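Local coordinates for protein beta-glucuronidase (Dictyoglomus thermophilum, PDB 6XXW) that probably hydrolyses beta-D-glucuronides as a family 2 glycoside hydrolase, with a sugar-binding beta domain and a TIM-barrel domain in one chain, at residues 75-80 and 134-139; 93-98 and 184-189; 139-144 and 180-185. All blocks are in the same frame, centred on the assembly; numbering follows the deposited sequence.

Contact 1 (75-80 and 134-139)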
loop_
_atom_site.group_PDB
_atom_site.type_symbol
_atom_site.label_atom_id
_atom_site.label_comp_id
_atom_site.label_asym_id
_atom_site.label_seq_id
_atom_site.Cartn_x
_atom_site.Cartn_y
_atom_site.Cartn_z
ATOM N N TYR A 75 4.594 21.126 30.583
ATOM C CA TYR A 75 3.735 22.020 31.357
ATOM C C TYR A 75 2.608 22.513 30.468
ATOM O O TYR A 75 2.862 23.060 29.393
ATOM C CB TYR A 75 4.535 23.205 31.920
ATOM C CG TYR A 75 5.694 22.747 32.765
ATOM C CD1 TYR A 75 6.898 22.356 32.180
ATOM C CD2 TYR A 75 5.579 22.667 34.146
ATOM C CE1 TYR A 75 7.960 21.900 32.950
ATOM C CE2 TYR A 75 6.646 22.224 34.928
ATOM C CZ TYR A 75 7.826 21.841 34.320
ATOM O OH TYR A 75 8.879 21.401 35.092
ATOM N N TYR A 76 1.375 22.304 30.915
ATOM C CA TYR A 76 0.172 22.796 30.254
ATOM C C TYR A 76 -0.371 23.986 31.032
ATOM O O TYR A 76 -0.275 24.020 32.258
ATOM C CB TYR A 76 -0.894 21.708 30.203
ATOM C CG TYR A 76 -0.620 20.551 29.269
ATOM C CD1 TYR A 76 0.258 19.535 29.622
ATOM C CD2 TYR A 76 -1.287 20.456 28.047
ATOM C CE1 TYR A 76 0.484 18.444 28.766
ATOM C CE2 TYR A 76 -1.065 19.377 27.182
ATOM C CZ TYR A 76 -0.184 18.378 27.551
ATOM O OH TYR A 76 0.019 17.317 26.700
ATOM N N LYS A 77 -0.947 24.963 30.322
ATOM C CA LYS A 77 -1.464 26.174 30.956
ATOM C C LYS A 77 -2.738 26.635 30.265
ATOM O O LYS A 77 -2.821 26.606 29.031
ATOM C CB LYS A 77 -0.437 27.317 30.908
ATOM C CG LYS A 77 -0.937 28.628 31.521
ATOM C CD LYS A 77 0.188 29.637 31.671
ATOM C CE LYS A 77 -0.181 30.972 31.067
ATOM N NZ LYS A 77 0.994 31.889 30.985
ATOM N N LYS A 78 -3.709 27.104 31.055
ATOM C CA LYS A 78 -4.971 27.583 30.506
ATOM C C LYS A 78 -5.635 28.531 31.495
ATOM O O LYS A 78 -5.557 28.338 32.710
ATOM C CB LYS A 78 -5.938 26.430 30.190
ATOM C CG LYS A 78 -7.121 26.845 29.323
ATOM C CD LYS A 78 -7.919 25.661 28.821
ATOM C CE LYS A 78 -8.691 26.034 27.565
ATOM N NZ LYS A 78 -9.921 25.211 27.413
ATOM N N SER A 79 -6.318 29.534 30.952
ATOM C CA SER A 79 -7.129 30.453 31.744
ATOM C C SER A 79 -8.563 29.956 31.827
ATOM O O SER A 79 -9.099 29.382 30.871
ATOM C CB SER A 79 -7.135 31.856 31.124
ATOM O OG SER A 79 -5.854 32.447 31.154
ATOM N N PHE A 80 -9.194 30.211 32.967
ATOM C CA PHE A 80 -10.604 29.897 33.121
ATOM C C PHE A 80 -11.212 30.879 34.110
ATOM O O PHE A 80 -10.519 31.467 34.941
ATOM C CB PHE A 80 -10.826 28.444 33.562
ATOM C CG PHE A 80 -10.300 28.127 34.934
ATOM C CD1 PHE A 80 -8.950 27.836 35.128
ATOM C CD2 PHE A 80 -11.152 28.094 36.028
ATOM C CE1 PHE A 80 -8.459 27.537 36.385
ATOM C CE2 PHE A 80 -10.668 27.806 37.298
ATOM C CZ PHE A 80 -9.316 27.516 37.476
ATOM N N GLU A 134 -10.561 35.937 36.287
ATOM C CA GLU A 134 -9.688 35.000 35.590
ATOM C C GLU A 134 -8.885 34.155 36.579
ATOM O O GLU A 134 -8.446 34.633 37.629
ATOM C CB GLU A 134 -8.732 35.754 34.662
ATOM C CG GLU A 134 -7.952 34.842 33.710
ATOM C CD GLU A 134 -6.763 35.538 33.073
ATOM O OE1 GLU A 134 -6.320 36.575 33.616
ATOM O OE2 GLU A 134 -6.273 35.051 32.033
ATOM N N ASN A 135 -8.706 32.886 36.235
ATOM C CA ASN A 135 -7.862 31.969 36.978
ATOM C C ASN A 135 -6.925 31.285 35.992
ATOM O O ASN A 135 -7.184 31.262 34.788
ATOM C CB ASN A 135 -8.695 30.936 37.724
ATOM C CG ASN A 135 -9.575 31.563 38.782
ATOM O OD1 ASN A 135 -9.270 31.501 39.970
ATOM N ND2 ASN A 135 -10.669 32.188 38.352
ATOM N N ILE A 136 -5.826 30.746 36.511
ATOM C CA ILE A 136 -4.834 30.041 35.700
ATOM C C ILE A 136 -4.668 28.637 36.273
ATOM O O ILE A 136 -4.363 28.480 37.460
ATOM C CB ILE A 136 -3.481 30.773 35.679
ATOM C CG1 ILE A 136 -3.648 32.211 35.179
ATOM C CG2 ILE A 136 -2.447 29.991 34.871
ATOM C CD1 ILE A 136 -4.242 32.311 33.809
ATOM N N ILE A 137 -4.868 27.621 35.437
ATOM C CA ILE A 137 -4.520 26.255 35.798
ATOM C C ILE A 137 -3.243 25.874 35.065
ATOM O O ILE A 137 -3.070 26.181 33.873
ATOM C CB ILE A 137 -5.652 25.262 35.489
ATOM C CG1 ILE A 137 -5.143 23.833 35.742
ATOM C CG2 ILE A 137 -6.152 25.443 34.057
ATOM C CD1 ILE A 137 -6.226 22.791 35.789
ATOM N N GLU A 138 -2.330 25.235 35.779
ATOM C CA GLU A 138 -1.141 24.679 35.155
ATOM C C GLU A 138 -1.000 23.232 35.593
ATOM O O GLU A 138 -1.201 22.907 36.766
ATOM C CB GLU A 138 0.107 25.489 35.514
ATOM C CG GLU A 138 0.064 26.909 34.954
ATOM C CD GLU A 138 1.210 27.760 35.438
ATOM O OE1 GLU A 138 2.190 27.911 34.672
ATOM O OE2 GLU A 138 1.131 28.269 36.582
ATOM N N ILE A 139 -0.682 22.361 34.642
ATOM C CA ILE A 139 -0.539 20.940 34.912
ATOM C C ILE A 139 0.834 20.512 34.422
ATOM O O ILE A 139 1.155 20.680 33.240
ATOM C CB ILE A 139 -1.652 20.102 34.257
ATOM C CG1 ILE A 139 -3.009 20.511 34.844
ATOM C CG2 ILE A 139 -1.375 18.589 34.464
ATOM C CD1 ILE A 139 -4.232 19.940 34.138
#
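Tyr76 and Ile139 exchange two backbone hydrogen bonds, Tyr76 N to Ile139 O (2.8 Å) and Ile139 N to Tyr76 O (2.9 Å). Lys78 with Ile137 and Phe80 with Asn135 repeat the exchange, the latter with a short bond from Asn135 N to Phe80 O of 2.6 Å. Asn135 ND2 adds a weak bond to the same oxygen; Asn130 N and Asn107 ND2, both donating to Asn135 OD1, hold the amide. Between these pairs CA-H...O contacts fill in, among them Glu138 CA to Tyr76 O at 3.1 Å. The ladder joins antiparallel strands 73-81 and 134-142, neighbours in the beta-sandwich-like sugar-binding domain of family 2 glycoside hydrolases; strands 32-43 and 101-106 flank the pair.

Aromatic and apolar contacts gather on the face of Tyr76, Lys78 and Phe80. Phe80 CG sits between its backbone N and carbonyl carbon (chi1 65°), which turns the ring across to the other strand, where Asn135 CB lies over one face, 3.6 Å from the ring centroid, in a CH-pi contact. Phe80 CE1 meets Ile137 CB at 3.7 Å. Trp39 packs against Lys78, Ile137 and Ile139.

Polar contacts mark the other face. Ser79 OG donates to Glu134 OE2 (2.8 Å), reaching its anti side 26° out of the carboxylate plane. Lys77 and Glu138 run side by side, touching at CG, while Lys77 NZ stays 5.6 Å from Glu138 OE1.

Contact 2 (93-98 and 184-189)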
loop_
_atom_site.group_PDB
_atom_site.type_symbol
_atom_site.label_atom_id
_atom_site.label_comp_id
_atom_site.label_asym_id
_atom_site.label_seq_id
_atom_site.Cartn_x
_atom_site.Cartn_y
_atom_site.Cartn_z
ATOM N N LEU A 93 -11.606 20.027 40.804
ATOM C CA LEU A 93 -10.844 20.010 39.566
ATOM C C LEU A 93 -10.395 18.581 39.332
ATOM O O LEU A 93 -9.668 18.030 40.156
ATOM C CB LEU A 93 -9.648 20.948 39.663
ATOM C CG LEU A 93 -8.597 20.898 38.560
ATOM C CD1 LEU A 93 -9.223 21.245 37.238
ATOM C CD2 LEU A 93 -7.532 21.892 38.902
ATOM N N ARG A 94 -10.830 17.991 38.222
ATOM C CA ARG A 94 -10.587 16.585 37.924
ATOM C C ARG A 94 -9.747 16.457 36.658
ATOM O O ARG A 94 -10.022 17.117 35.649
ATOM C CB ARG A 94 -11.922 15.844 37.768
ATOM C CG ARG A 94 -11.858 14.521 37.028
ATOM C CD ARG A 94 -11.514 13.384 37.976
ATOM N NE ARG A 94 -12.522 13.207 39.017
ATOM C CZ ARG A 94 -13.459 12.262 39.005
ATOM N NH1 ARG A 94 -13.526 11.398 37.992
ATOM N NH2 ARG A 94 -14.333 12.189 40.004
ATOM N N VAL A 95 -8.718 15.615 36.717
ATOM C CA VAL A 95 -7.899 15.280 35.552
ATOM C C VAL A 95 -8.154 13.810 35.249
ATOM O O VAL A 95 -7.919 12.947 36.102
ATOM C CB VAL A 95 -6.404 15.546 35.793
ATOM C CG1 VAL A 95 -5.583 15.156 34.552
ATOM C CG2 VAL A 95 -6.166 16.994 36.157
ATOM N N GLY A 96 -8.665 13.528 34.051
ATOM C CA GLY A 96 -9.050 12.167 33.733
ATOM C C GLY A 96 -7.869 11.214 33.707
ATOM O O GLY A 96 -7.975 10.073 34.169
ATOM N N ALA A 97 -6.744 11.655 33.142
ATOM C CA ALA A 97 -5.520 10.858 33.099
ATOM C C ALA A 97 -4.373 11.713 32.579
ATOM O O ALA A 97 -4.567 12.532 31.674
ATOM C CB ALA A 97 -5.681 9.610 32.213
ATOM N N ALA A 98 -3.184 11.514 33.157
ATOM C CA ALA A 98 -1.958 12.158 32.682
ATOM C C ALA A 98 -0.786 11.212 32.920
ATOM O O ALA A 98 -0.537 10.813 34.059
ATOM C CB ALA A 98 -1.726 13.496 33.397
ATOM N N ARG A 184 -7.006 12.348 29.061
ATOM C CA ARG A 184 -8.442 12.337 29.290
ATOM C C ARG A 184 -8.857 13.710 29.805
ATOM O O ARG A 184 -8.012 14.481 30.272
ATOM C CB ARG A 184 -8.835 11.209 30.263
ATOM C CG ARG A 184 -8.460 9.830 29.699
ATOM C CD ARG A 184 -8.735 8.677 30.641
ATOM N NE ARG A 184 -8.050 7.475 30.169
ATOM C CZ ARG A 184 -7.717 6.452 30.951
ATOM N NH1 ARG A 184 -8.022 6.482 32.246
ATOM N NH2 ARG A 184 -7.093 5.398 30.443
ATOM N N PRO A 185 -10.146 14.043 29.708
ATOM C CA PRO A 185 -10.566 15.438 29.906
ATOM C C PRO A 185 -10.232 15.990 31.285
ATOM O O PRO A 185 -10.279 15.286 32.294
ATOM C CB PRO A 185 -12.082 15.377 29.683
ATOM C CG PRO A 185 -12.243 14.268 28.677
ATOM C CD PRO A 185 -11.236 13.233 29.122
ATOM N N VAL A 186 -9.870 17.265 31.298
ATOM C CA VAL A 186 -9.759 18.059 32.513
ATOM C C VAL A 186 -11.078 18.792 32.690
ATOM O O VAL A 186 -11.538 19.477 31.769
ATOM C CB VAL A 186 -8.603 19.062 32.412
ATOM C CG1 VAL A 186 -8.499 19.871 33.704
ATOM C CG2 VAL A 186 -7.273 18.346 32.089
ATOM N N VAL A 187 -11.712 18.644 33.854
ATOM C CA VAL A 187 -12.986 19.318 34.076
ATOM C C VAL A 187 -13.020 19.898 35.483
ATOM O O VAL A 187 -12.313 19.452 36.389
ATOM C CB VAL A 187 -14.206 18.387 33.851
ATOM C CG1 VAL A 187 -14.095 17.631 32.512
ATOM C CG2 VAL A 187 -14.342 17.417 35.002
ATOM N N ILE A 188 -13.857 20.915 35.647
ATOM C CA ILE A 188 -14.165 21.494 36.947
ATOM C C ILE A 188 -15.652 21.291 37.194
ATOM O O ILE A 188 -16.471 21.519 36.300
ATOM C CB ILE A 188 -13.787 22.983 37.009
ATOM C CG1 ILE A 188 -12.291 23.144 36.766
ATOM C CG2 ILE A 188 -14.107 23.554 38.382
ATOM C CD1 ILE A 188 -11.797 24.545 36.964
ATOM N N TYR A 189 -16.003 20.825 38.382
ATOM C CA TYR A 189 -17.406 20.586 38.664
ATOM C C TYR A 189 -17.713 21.035 40.081
ATOM O O TYR A 189 -16.817 21.123 40.926
ATOM C CB TYR A 189 -17.788 19.109 38.423
ATOM C CG TYR A 189 -17.172 18.083 39.344
ATOM C CD1 TYR A 189 -15.920 17.526 39.072
ATOM C CD2 TYR A 189 -17.862 17.629 40.461
ATOM C CE1 TYR A 189 -15.362 16.556 39.906
ATOM C CE2 TYR A 189 -17.311 16.667 41.306
ATOM C CZ TYR A 189 -16.065 16.139 41.028
ATOM O OH TYR A 189 -15.540 15.191 41.869
HETATM O O HOH W 1 -9.957 8.206 33.842
#
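Arg94 and Val187 pair through two backbone hydrogen bonds, the one from Arg94 N to Val187 O being almost straight (2.8 Å, 178°). They join antiparallel strands 90-99 and 185-191 in the beta-sandwich-like sugar-binding domain of this family 2 enzyme. One step on, Gly96 N donates to Pro185 O at 3.0 Å, where both chains turn a corner. Gly96 C lies 3.6 Å from Arg184 CB, which leaves little room beside the glycine.

Leu93, Val95, Val186 and Ile188 share the inward face. Leu93 CG is anti to the backbone N (chi1 170°), which carries CD1 across to Ile188 CG1 (3.6 Å) and Val186 CG1 (3.9 Å). Ile137 and Ile139 of the facing strand 134-142 close over this row.

On the other face, the guanidinium of Arg94 and the ring of Tyr189 stand nearly perpendicular, 85° apart, and Arg94 CB approaches the ring edge. Glu122 ties them together, forming a salt bridge with Arg94 NE and accepting from Tyr189 OH; Leu22 O takes a bond from Arg94 NH2.

At the corner, Arg184 extends past Ala97, whose CB touches Arg184 CD at 3.6 Å and lies over one guanidinium face. Outside the pair, Arg184 NH2 bridges to Glu308 and bonds Pro343 O, linking this domain to the TIM-barrel region, while NH1 reaches Phe118 O. A leucine in place of Arg184 would probably leave Glu308 without this charged mate and the two carbonyls without their donor. A water met at the guanidinium edge accepts from Arg184 NH1 (3.0 Å) and donates to Gly96 O (2.7 Å).

Contact 3 (139-144 and 180-185)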
loop_
_atom_site.group_PDB
_atom_site.type_symbol
_atom_site.label_atom_id
_atom_site.label_comp_id
_atom_site.label_asym_id
_atom_site.label_seq_id
_atom_site.Cartn_x
_atom_site.Cartn_y
_atom_site.Cartn_z
ATOM N N ILE A 139 -0.682 22.361 34.642
ATOM C CA ILE A 139 -0.539 20.940 34.912
ATOM C C ILE A 139 0.834 20.512 34.422
ATOM O O ILE A 139 1.155 20.680 33.240
ATOM C CB ILE A 139 -1.652 20.102 34.257
ATOM C CG1 ILE A 139 -3.009 20.511 34.844
ATOM C CG2 ILE A 139 -1.375 18.589 34.464
ATOM C CD1 ILE A 139 -4.232 19.940 34.138
ATOM N N MET A 140 1.656 20.007 35.336
ATOM C CA MET A 140 2.931 19.415 34.979
ATOM C C MET A 140 2.720 17.921 34.790
ATOM O O MET A 140 2.034 17.275 35.586
ATOM C CB MET A 140 3.979 19.686 36.067
ATOM C CG MET A 140 5.395 19.219 35.755
ATOM S SD MET A 140 5.642 17.409 35.868
ATOM C CE MET A 140 5.320 17.092 37.608
ATOM N N VAL A 141 3.310 17.375 33.732
ATOM C CA VAL A 141 3.249 15.944 33.451
ATOM C C VAL A 141 4.670 15.470 33.182
ATOM O O VAL A 141 5.393 16.096 32.407
ATOM C CB VAL A 141 2.340 15.626 32.245
ATOM C CG1 VAL A 141 2.291 14.122 32.007
ATOM C CG2 VAL A 141 0.919 16.206 32.450
ATOM N N ASP A 142 5.060 14.365 33.809
ATOM C CA ASP A 142 6.398 13.792 33.670
ATOM C C ASP A 142 6.228 12.380 33.134
ATOM O O ASP A 142 5.494 11.581 33.725
ATOM C CB ASP A 142 7.119 13.794 35.029
ATOM C CG ASP A 142 8.618 13.483 34.927
ATOM O OD1 ASP A 142 9.071 12.871 33.947
ATOM O OD2 ASP A 142 9.357 13.844 35.861
ATOM N N ASN A 143 6.867 12.079 31.996
ATOM C CA ASN A 143 6.751 10.760 31.386
ATOM C C ASN A 143 7.941 9.863 31.701
ATOM O O ASN A 143 8.062 8.781 31.114
ATOM C CB ASN A 143 6.568 10.878 29.863
ATOM C CG ASN A 143 7.753 11.512 29.182
ATOM O OD1 ASN A 143 8.663 11.998 29.845
ATOM N ND2 ASN A 143 7.758 11.502 27.842
ATOM N N THR A 144 8.809 10.277 32.625
ATOM C CA THR A 144 9.972 9.485 33.001
ATOM C C THR A 144 9.519 8.250 33.770
ATOM O O THR A 144 8.914 8.367 34.838
ATOM C CB THR A 144 10.912 10.326 33.863
ATOM O OG1 THR A 144 11.205 11.551 33.174
ATOM C CG2 THR A 144 12.215 9.573 34.120
ATOM N N SER A 180 2.709 10.374 26.039
ATOM C CA SER A 180 2.545 11.178 27.236
ATOM C C SER A 180 1.717 12.420 26.943
ATOM O O SER A 180 1.539 12.832 25.788
ATOM C CB SER A 180 3.897 11.596 27.831
ATOM O OG SER A 180 3.685 12.311 29.054
ATOM N N GLY A 181 1.230 13.027 28.019
ATOM C CA GLY A 181 0.375 14.190 27.944
ATOM C C GLY A 181 -0.853 13.996 28.796
ATOM O O GLY A 181 -0.936 13.071 29.612
ATOM N N ILE A 182 -1.830 14.886 28.613
ATOM C CA ILE A 182 -3.104 14.797 29.318
ATOM C C ILE A 182 -4.056 14.039 28.401
ATOM O O ILE A 182 -4.593 14.598 27.443
ATOM C CB ILE A 182 -3.661 16.173 29.692
ATOM C CG1 ILE A 182 -2.672 16.936 30.582
ATOM C CG2 ILE A 182 -4.994 16.003 30.448
ATOM C CD1 ILE A 182 -3.025 18.408 30.757
ATOM N N HIS A 183 -4.296 12.767 28.724
ATOM C CA HIS A 183 -4.960 11.840 27.816
ATOM C C HIS A 183 -6.472 11.813 27.975
ATOM O O HIS A 183 -7.167 11.300 27.094
ATOM C CB HIS A 183 -4.390 10.433 28.021
ATOM C CG HIS A 183 -2.974 10.283 27.553
ATOM N ND1 HIS A 183 -2.130 9.302 28.028
ATOM C CD2 HIS A 183 -2.266 10.973 26.627
ATOM C CE1 HIS A 183 -0.958 9.401 27.422
ATOM N NE2 HIS A 183 -1.018 10.403 26.560
ATOM N N ARG A 184 -7.006 12.348 29.061
ATOM C CA ARG A 184 -8.442 12.337 29.290
ATOM C C ARG A 184 -8.857 13.710 29.805
ATOM O O ARG A 184 -8.012 14.481 30.272
ATOM C CB ARG A 184 -8.835 11.209 30.263
ATOM C CG ARG A 184 -8.460 9.830 29.699
ATOM C CD ARG A 184 -8.735 8.677 30.641
ATOM N NE ARG A 184 -8.050 7.475 30.169
ATOM C CZ ARG A 184 -7.717 6.452 30.951
ATOM N NH1 ARG A 184 -8.022 6.482 32.246
ATOM N NH2 ARG A 184 -7.093 5.398 30.443
ATOM N N PRO A 185 -10.146 14.043 29.708
ATOM C CA PRO A 185 -10.566 15.438 29.906
ATOM C C PRO A 185 -10.232 15.990 31.285
ATOM O O PRO A 185 -10.279 15.286 32.294
ATOM C CB PRO A 185 -12.082 15.377 29.683
ATOM C CG PRO A 185 -12.243 14.268 28.677
ATOM C CD PRO A 185 -11.236 13.233 29.122
#
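Val141 and Ile182 meet across the interior of the sugar-binding domain, where strand 139-142 crosses the short, weakly bonded strand 181-183 at 100°, their axes 7.7 Å apart. The two segments exchange no hydrogen bond; they belong to layers of the beta-sandwich-like fold that touch through side chains.

The apolar contacts centre on Ile182. Its CG1 is anti to its own carbonyl carbon (chi1 -59°), and the chain runs on extended, so that CD1 comes up to Ile139 CD1 at 3.9 Å, the two side chains crossing at about a right angle. Further back along the same side chain, Ile182 CG1 meets Val141 CG2 at 4.1 Å. The two branches of Val141 divide the work: CG2 goes to Ile182, while CG1 leans on the hydroxyl of Ser180, 3.7 Å from OG. Ala98 and Val74 also border Val141. Between Ser180 and Ile182, Gly181 takes backbone angles that call for glycine.

Asn143 CB packs on both side-chain atoms of Ser180, 3.3 Å from OG and 3.4 Å from CB. The polar ends of the two residues are held by others: Ser180 OG bonds Ala99 O, and the amide of Asn143 reaches Gly72 N through OD1 and Tyr70 O through ND2. Both amide ends are thereby engaged, which fixes the flip of the group.

Local polar bonds shape the end of strand 139-142. Asp142 OD1 closes an Asx turn, accepting Thr144 N (2.9 Å) from above the carboxylate plane and Thr144 OG1 (2.6 Å) on its syn lone pair.

Contacts 1 and 3, centres about 14 Å apart, share Ile139 on strand 134-142; Tyr76 CG meets Ile182 CD1 at 3.5 Å and Tyr76 OH lies 3.4 Å from Gly181 CA. Contacts 1 and 2, with centres about 13 Å apart, face each other across the interior, where Phe80 CE2 packs on Ile188 CD1 and Ile137 CD1 on Leu93 CD2, each at 3.5 Å. Contacts 2 and 3, centres about 11 Å apart, share Arg184 and Pro185 at the corner between strands 181-183 and 185-191; Ala97 O lies 3.0 Å from His183 N, a probable hydrogen bond, and Ala98 CB 3.9 Å from Val141 CG2. Contact 2 also carries a link to the TIM-barrel domain.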